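RTX-adhesin (PDB 5IRB) binds its Antarctic bacterium to diatoms and ice as part of a giant calcium-binding adhesin, of which this chain is a rod-like piece. Local coordinates at residues L282-V292 / D303-V312; L1-I12 / A92-E102. All coordinates share one frame; numbering follows the deposited sequence.

Contact 1: L282-V292 / D303-V312. With CA (calcium ion), chain L; CA (calcium ion), chain E.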
# COMPACT_ATOMS: atom_id res chain seq x y z
N LEU A 282 -58.05 4.12 12.46
CA LEU A 282 -58.26 2.71 12.18
C LEU A 282 -59.65 2.48 11.59
O LEU A 282 -59.84 1.58 10.77
CB LEU A 282 -58.07 1.86 13.44
CG LEU A 282 -56.64 1.88 13.96
CD1 LEU A 282 -56.57 1.44 15.42
CD2 LEU A 282 -55.75 1.01 13.09
N ALA A 283 -60.61 3.30 12.02
CA ALA A 283 -61.97 3.28 11.47
C ALA A 283 -62.04 3.63 9.98
O ALA A 283 -62.90 3.13 9.27
CB ALA A 283 -62.87 4.22 12.25
N ALA A 284 -61.11 4.45 9.51
CA ALA A 284 -61.18 4.92 8.13
C ALA A 284 -60.32 4.06 7.21
O ALA A 284 -60.52 4.02 6.00
CB ALA A 284 -60.76 6.37 8.04
N ASP A 285 -59.38 3.35 7.81
CA ASP A 285 -58.38 2.64 7.03
C ASP A 285 -58.26 1.20 7.53
O ASP A 285 -57.56 0.93 8.50
CB ASP A 285 -57.03 3.35 7.10
CG ASP A 285 -56.02 2.74 6.15
OD1 ASP A 285 -56.45 1.77 5.49
OD2 ASP A 285 -54.85 3.18 6.07
N THR A 286 -58.87 0.29 6.79
CA THR A 286 -59.02 -1.10 7.23
C THR A 286 -57.85 -2.04 6.89
O THR A 286 -57.95 -3.25 7.13
CB THR A 286 -60.30 -1.69 6.65
OG1 THR A 286 -60.30 -1.54 5.23
CG2 THR A 286 -61.53 -0.96 7.21
N ALA A 287 -56.77 -1.51 6.32
CA ALA A 287 -55.59 -2.33 6.02
C ALA A 287 -54.33 -1.47 5.97
O ALA A 287 -54.38 -0.38 5.45
CB ALA A 287 -55.77 -3.07 4.71
N PHE A 288 -53.22 -1.93 6.55
CA PHE A 288 -52.02 -1.11 6.54
C PHE A 288 -50.78 -1.96 6.75
O PHE A 288 -50.87 -3.12 7.17
CB PHE A 288 -52.11 -0.01 7.61
CG PHE A 288 -52.22 -0.54 9.00
CD1 PHE A 288 -51.10 -0.97 9.69
CD2 PHE A 288 -53.47 -0.68 9.60
CE1 PHE A 288 -51.21 -1.48 10.97
CE2 PHE A 288 -53.59 -1.20 10.88
CZ PHE A 288 -52.48 -1.60 11.57
N ASP A 289 -49.62 -1.37 6.46
CA ASP A 289 -48.36 -2.06 6.61
C ASP A 289 -47.61 -1.55 7.83
O ASP A 289 -47.70 -0.37 8.19
CB ASP A 289 -47.47 -1.85 5.37
CG ASP A 289 -47.94 -2.67 4.20
OD1 ASP A 289 -48.68 -3.64 4.41
OD2 ASP A 289 -47.57 -2.33 3.05
N ALA A 290 -46.86 -2.44 8.46
CA ALA A 290 -45.91 -2.02 9.45
C ALA A 290 -44.53 -2.23 8.81
O ALA A 290 -44.24 -3.33 8.31
CB ALA A 290 -46.07 -2.82 10.75
N VAL A 291 -43.72 -1.18 8.80
CA VAL A 291 -42.40 -1.25 8.15
C VAL A 291 -41.27 -1.06 9.16
O VAL A 291 -41.23 -0.06 9.87
CB VAL A 291 -42.26 -0.23 7.03
CG1 VAL A 291 -40.87 -0.35 6.33
CG2 VAL A 291 -43.36 -0.43 6.01
N VAL A 292 -40.38 -2.04 9.25
CA VAL A 292 -39.22 -1.93 10.15
C VAL A 292 -37.96 -1.60 9.34
O VAL A 292 -37.68 -2.23 8.32
CB VAL A 292 -39.03 -3.19 10.98
CG1 VAL A 292 -37.70 -3.15 11.77
CG2 VAL A 292 -40.24 -3.37 11.92
N ASP A 303 -35.55 -2.45 4.70
CA ASP A 303 -36.93 -2.43 5.22
C ASP A 303 -37.56 -3.82 5.25
O ASP A 303 -37.47 -4.55 4.26
CB ASP A 303 -37.79 -1.48 4.38
CG ASP A 303 -37.59 -0.01 4.74
OD1 ASP A 303 -36.90 0.26 5.75
OD2 ASP A 303 -38.10 0.88 4.01
N THR A 304 -38.19 -4.17 6.37
CA THR A 304 -38.94 -5.40 6.50
C THR A 304 -40.42 -5.03 6.70
O THR A 304 -40.75 -4.18 7.54
CB THR A 304 -38.45 -6.26 7.69
OG1 THR A 304 -37.06 -6.53 7.57
CG2 THR A 304 -39.22 -7.58 7.75
N THR A 305 -41.29 -5.67 5.93
CA THR A 305 -42.69 -5.26 5.93
C THR A 305 -43.61 -6.39 6.41
O THR A 305 -43.49 -7.54 5.97
CB THR A 305 -43.11 -4.77 4.52
OG1 THR A 305 -42.36 -3.59 4.21
CG2 THR A 305 -44.59 -4.43 4.46
N GLY A 306 -44.53 -6.04 7.31
CA GLY A 306 -45.65 -6.90 7.68
C GLY A 306 -46.96 -6.17 7.39
O GLY A 306 -47.08 -4.96 7.56
N SER A 307 -47.95 -6.93 6.93
CA SER A 307 -49.18 -6.33 6.42
C SER A 307 -50.36 -6.74 7.31
O SER A 307 -50.35 -7.84 7.86
CB SER A 307 -49.40 -6.76 4.97
OG SER A 307 -48.47 -6.09 4.10
N SER A 308 -51.33 -5.85 7.48
CA SER A 308 -52.43 -6.08 8.42
C SER A 308 -53.74 -5.68 7.78
O SER A 308 -53.78 -4.74 6.99
CB SER A 308 -52.25 -5.31 9.72
OG SER A 308 -53.34 -5.54 10.60
N THR A 309 -54.80 -6.38 8.16
CA THR A 309 -56.16 -6.04 7.79
C THR A 309 -57.06 -6.17 9.00
O THR A 309 -56.83 -7.01 9.86
CB THR A 309 -56.71 -6.98 6.69
OG1 THR A 309 -56.55 -8.34 7.11
CG2 THR A 309 -55.97 -6.76 5.36
N HIS A 310 -58.06 -5.32 9.08
CA HIS A 310 -59.10 -5.48 10.10
C HIS A 310 -60.43 -5.00 9.55
O HIS A 310 -60.47 -4.42 8.47
CB HIS A 310 -58.74 -4.73 11.39
CG HIS A 310 -58.63 -3.26 11.21
ND1 HIS A 310 -57.47 -2.63 10.76
CD2 HIS A 310 -59.53 -2.25 11.40
CE1 HIS A 310 -57.65 -1.35 10.71
NE2 HIS A 310 -58.90 -1.07 11.08
N THR A 311 -61.50 -5.27 10.29
CA THR A 311 -62.83 -4.79 9.95
C THR A 311 -63.37 -3.80 10.99
O THR A 311 -62.78 -3.65 12.08
CB THR A 311 -63.80 -5.97 9.75
OG1 THR A 311 -63.81 -6.77 10.94
CG2 THR A 311 -63.32 -6.87 8.60
N VAL A 312 -64.44 -3.11 10.62
CA VAL A 312 -65.00 -1.98 11.37
C VAL A 312 -66.51 -2.11 11.58
O VAL A 312 -67.25 -2.36 10.63
CB VAL A 312 -64.75 -0.63 10.64
CG1 VAL A 312 -65.39 0.53 11.38
CG2 VAL A 312 -63.26 -0.38 10.42
CA CA L . -54.62 1.53 4.22
CA CA E . -56.15 -8.50 11.48
O HOH W 1 -35.82 -4.36 8.52
O HOH W 2 -54.19 -7.12 12.29
O HOH W 3 -54.11 -8.70 10.02
O HOH W 4 -56.68 -9.90 9.51
O HOH W 5 -55.31 -10.49 12.81
O HOH W 6 -52.60 2.77 4.91

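Contact 2: L1-I12 / A92-E102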
# COMPACT_ATOMS: atom_id res chain seq x y z
N LEU A 1 71.68 8.01 -8.25
CA LEU A 1 71.28 9.15 -9.04
C LEU A 1 71.24 8.64 -10.47
O LEU A 1 70.23 8.82 -11.18
CB LEU A 1 72.23 10.29 -8.84
CG LEU A 1 72.90 10.29 -7.45
CD1 LEU A 1 73.68 11.55 -7.31
CD2 LEU A 1 71.93 10.18 -6.28
N ASN A 2 72.29 7.91 -10.85
CA ASN A 2 72.21 6.90 -11.89
C ASN A 2 72.23 5.48 -11.31
O ASN A 2 71.93 4.50 -12.01
CB ASN A 2 73.33 7.07 -12.91
CG ASN A 2 73.03 8.19 -13.89
OD1 ASN A 2 73.34 9.36 -13.64
ND2 ASN A 2 72.40 7.84 -15.01
N GLN A 3 72.62 5.35 -10.05
CA GLN A 3 72.65 4.04 -9.41
C GLN A 3 71.60 3.89 -8.32
O GLN A 3 71.35 2.79 -7.85
CB GLN A 3 74.01 3.75 -8.77
CG GLN A 3 75.21 3.77 -9.71
CD GLN A 3 75.05 2.81 -10.86
OE1 GLN A 3 74.58 1.69 -10.70
NE2 GLN A 3 75.50 3.23 -12.04
N SER A 4 70.99 5.01 -7.92
CA SER A 4 69.99 5.05 -6.83
C SER A 4 68.66 4.38 -7.13
O SER A 4 68.32 4.19 -8.30
CB SER A 4 69.73 6.50 -6.41
OG SER A 4 69.29 7.29 -7.49
N PRO A 5 67.96 3.93 -6.08
CA PRO A 5 66.59 3.43 -6.31
C PRO A 5 65.76 4.57 -6.85
O PRO A 5 65.96 5.70 -6.43
CB PRO A 5 66.09 3.02 -4.91
CG PRO A 5 67.12 3.47 -3.94
CD PRO A 5 68.38 3.84 -4.67
N LEU A 6 64.80 4.32 -7.72
CA LEU A 6 63.92 5.41 -8.12
C LEU A 6 62.85 5.68 -7.07
O LEU A 6 62.30 4.75 -6.50
CB LEU A 6 63.27 5.11 -9.48
CG LEU A 6 64.26 4.90 -10.62
CD1 LEU A 6 63.61 4.25 -11.82
CD2 LEU A 6 64.93 6.22 -10.97
N LEU A 7 62.61 6.96 -6.78
CA LEU A 7 61.58 7.34 -5.82
C LEU A 7 60.29 7.73 -6.58
O LEU A 7 60.24 8.74 -7.29
CB LEU A 7 62.07 8.48 -4.92
CG LEU A 7 63.38 8.05 -4.22
CD1 LEU A 7 63.93 9.11 -3.27
CD2 LEU A 7 63.27 6.68 -3.50
N ILE A 8 59.26 6.89 -6.46
CA ILE A 8 57.96 7.14 -7.10
C ILE A 8 56.76 7.07 -6.16
O ILE A 8 56.84 6.55 -5.05
CB ILE A 8 57.71 6.14 -8.23
CG1 ILE A 8 57.95 4.72 -7.70
CG2 ILE A 8 58.65 6.41 -9.40
CD1 ILE A 8 57.49 3.64 -8.62
N ASN A 9 55.65 7.61 -6.64
CA ASN A 9 54.39 7.65 -5.91
C ASN A 9 53.28 7.05 -6.78
O ASN A 9 53.19 7.37 -7.96
CB ASN A 9 54.05 9.08 -5.49
CG ASN A 9 52.94 9.14 -4.45
OD1 ASN A 9 53.20 9.00 -3.25
ND2 ASN A 9 51.71 9.36 -4.90
N LEU A 10 52.44 6.21 -6.19
CA LEU A 10 51.39 5.52 -6.94
C LEU A 10 50.02 5.97 -6.45
O LEU A 10 49.72 5.88 -5.27
CB LEU A 10 51.52 4.01 -6.76
CG LEU A 10 50.44 3.10 -7.38
CD1 LEU A 10 50.40 3.24 -8.89
CD2 LEU A 10 50.64 1.64 -6.98
N ASP A 11 49.20 6.47 -7.37
CA ASP A 11 47.83 6.87 -7.03
C ASP A 11 46.83 6.09 -7.83
O ASP A 11 47.05 5.80 -9.01
CB ASP A 11 47.60 8.36 -7.27
CG ASP A 11 48.14 9.23 -6.16
OD1 ASP A 11 47.52 9.27 -5.08
OD2 ASP A 11 49.17 9.91 -6.38
N ILE A 12 45.71 5.80 -7.18
CA ILE A 12 44.56 5.15 -7.80
C ILE A 12 43.44 6.18 -7.84
O ILE A 12 43.15 6.82 -6.83
CB ILE A 12 44.12 3.89 -7.03
CG1 ILE A 12 45.33 2.96 -6.79
CG2 ILE A 12 42.99 3.17 -7.75
CD1 ILE A 12 45.19 2.08 -5.55
N ALA A 92 68.51 3.87 -17.90
CA ALA A 92 69.73 3.30 -17.30
C ALA A 92 69.55 1.98 -16.55
O ALA A 92 70.53 1.40 -16.08
CB ALA A 92 70.35 4.31 -16.36
N GLY A 93 68.31 1.49 -16.43
CA GLY A 93 68.06 0.24 -15.73
C GLY A 93 67.91 0.40 -14.22
O GLY A 93 67.86 -0.58 -13.48
N GLN A 94 67.82 1.64 -13.75
CA GLN A 94 67.38 1.90 -12.39
C GLN A 94 65.94 1.48 -12.25
O GLN A 94 65.18 1.61 -13.20
CB GLN A 94 67.50 3.36 -12.00
CG GLN A 94 68.90 3.87 -11.85
CD GLN A 94 68.94 5.36 -11.80
OE1 GLN A 94 69.02 6.02 -12.83
NE2 GLN A 94 68.83 5.92 -10.59
N GLN A 95 65.58 0.95 -11.08
CA GLN A 95 64.19 0.68 -10.75
C GLN A 95 63.70 1.38 -9.47
O GLN A 95 64.51 1.86 -8.66
CB GLN A 95 63.96 -0.81 -10.63
CG GLN A 95 64.37 -1.54 -11.86
CD GLN A 95 63.88 -2.96 -11.85
OE1 GLN A 95 63.68 -3.56 -10.79
NE2 GLN A 95 63.66 -3.51 -13.03
N GLY A 96 62.38 1.41 -9.31
CA GLY A 96 61.74 1.95 -8.13
C GLY A 96 60.42 1.23 -7.89
O GLY A 96 59.79 0.78 -8.85
N THR A 97 60.02 1.09 -6.63
CA THR A 97 58.75 0.48 -6.27
C THR A 97 57.92 1.42 -5.41
O THR A 97 58.47 2.25 -4.69
CB THR A 97 58.96 -0.84 -5.52
OG1 THR A 97 59.77 -0.59 -4.35
CG2 THR A 97 59.68 -1.86 -6.39
N ALA A 98 56.60 1.29 -5.49
CA ALA A 98 55.73 1.95 -4.51
C ALA A 98 54.45 1.14 -4.28
O ALA A 98 54.16 0.23 -5.05
CB ALA A 98 55.38 3.36 -4.96
N ASP A 99 53.72 1.49 -3.21
CA ASP A 99 52.46 0.85 -2.84
C ASP A 99 51.35 1.88 -2.78
O ASP A 99 51.61 3.07 -2.66
CB ASP A 99 52.52 0.21 -1.44
CG ASP A 99 53.41 -1.01 -1.38
OD1 ASP A 99 53.37 -1.84 -2.32
OD2 ASP A 99 54.13 -1.15 -0.37
N SER A 100 50.10 1.42 -2.81
CA SER A 100 49.00 2.33 -2.61
C SER A 100 47.74 1.53 -2.30
O SER A 100 47.69 0.32 -2.53
CB SER A 100 48.78 3.21 -3.84
OG SER A 100 47.85 4.24 -3.55
N THR A 101 46.73 2.21 -1.80
CA THR A 101 45.43 1.59 -1.59
C THR A 101 44.37 2.57 -2.04
O THR A 101 44.63 3.78 -2.14
CB THR A 101 45.17 1.18 -0.13
OG1 THR A 101 45.17 2.35 0.69
CG2 THR A 101 46.23 0.18 0.38
N GLU A 102 43.17 2.03 -2.30
CA GLU A 102 42.00 2.80 -2.66
C GLU A 102 40.77 2.12 -2.07
O GLU A 102 40.44 0.98 -2.41
CB GLU A 102 41.87 2.91 -4.18
CG GLU A 102 40.78 3.88 -4.65
CD GLU A 102 41.04 5.29 -4.21
OE1 GLU A 102 42.21 5.62 -3.94
OE2 GLU A 102 40.07 6.08 -4.12
O HOH W 7 67.68 1.51 -9.22
O HOH W 8 59.38 4.62 -4.26
O HOH W 9 52.81 5.34 -3.42
O HOH W 10 45.07 5.88 -4.21

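Contact 1: L282-V292 / D303-V312
Ala287 to Val292 pair antiparallel with Thr304 to Thr309, forming the beta hairpin of strands 287-295 and 301-312 in a sandwich domain that appears immunoglobulin-like. Backbone bonds set the register: the hydrogen-bonded pairs Phe288-Ser308, Ala290-Gly306 and Val292-Thr304 each form two, and His310 N continues the series to Thr286 O (2.8 Å).

Apolar packing occupies the face of Phe288, Ala290 and Val292, which is covered by strands 216-219 and 236-244. With chi1 at 62°, the Phe288 ring leans over its own backbone, and Ser308 CB packs on one face as a CH-pi contact, 4.3 Å from the ring centroid. On the Asp289 face, Ser307 OG points to Asp289 OD1 as donor, though the 2.5 Å separation is shorter than expected and its exact length is doubtful.

Two calcium ions sit at the same end. One takes both carboxylate oxygens of Asp285 and Ala287 O (2.3 Å); Asn259 N also holds Asp285 OD2. The other takes Thr309 O (2.3 Å), with Asp226 and four waters.

Finally, the His310 imidazole ties the preceding helix to the hairpin: Thr286 CA covers one ring face, while NE2 donates within the ring plane to Leu282 O (2.8 Å, 165°), reaching that oxygen from above its carbonyl plane.

Contact 2: L1-I12 / A92-E102
The side-chain amide of Gln94 lies against the N-terminal loop, residues 1-6. Over one face stands Asn2 O, 3.1 Å from Gln94 CD; toward the other, farther off, comes Leu6 CD2, 3.9 Å from Gln94 NE2. At the edge, Gln94 NE2 donates almost straight to Ser4 O (2.9 Å, 170°), which lies in the amide plane; a weak second bond goes to Leu1 O, off that plane. Asn90 ND2 holds OE1, so both ends of the amide are fixed. An extended chain (chi2 166°) carries the group across to these carbonyls.

Only one direct backbone bond joins the segments, Leu6 N to Gln95 O (2.6 Å). Farther along, the strands run in roughly the same direction, 28° apart, and water fills in: one molecule links Ile8 N to Thr97 O, another Leu10 N to Asp99 O. Ala98 CB tucks against Ile8 O (3.5 Å), and the Ile12 and Glu102 side chains lie alongside each other, pointing opposite ways, with Ile12 CD1 3.7 Å from Glu102 CB.

Ile12 and Glu102 belong to a magnesium site seen for this protein but not occupied here; a water accepts from Ile12 N and lies within hydrogen-bonding distance of Glu102 OE1. Such a water-lined seam closes one side of a beta-sandwich, where edge strand 8-12 of one sheet meets strand 95-106 of the other.

Overall arrangement
Contact 2 and contact 1 lie at opposite ends of an elongated chain, their centres 113 Å apart and their nearest atoms about 76 Å apart. They come in series: contact 2 closes within the first domain before contact 1 opens in the last, and they share no sheet. Yet strand 95-106 and strand 301-312 hold the same place in their five-stranded sheets, next to the short parallel strands 20-21 and 227-228; a third such sheet, containing 197-208, lies between them in sequence. One pairing is a hairpin within a sheet, the other a seam between sheets. Repeated domains with calcium ions along the rod are consistent with a stiff, extended adhesin.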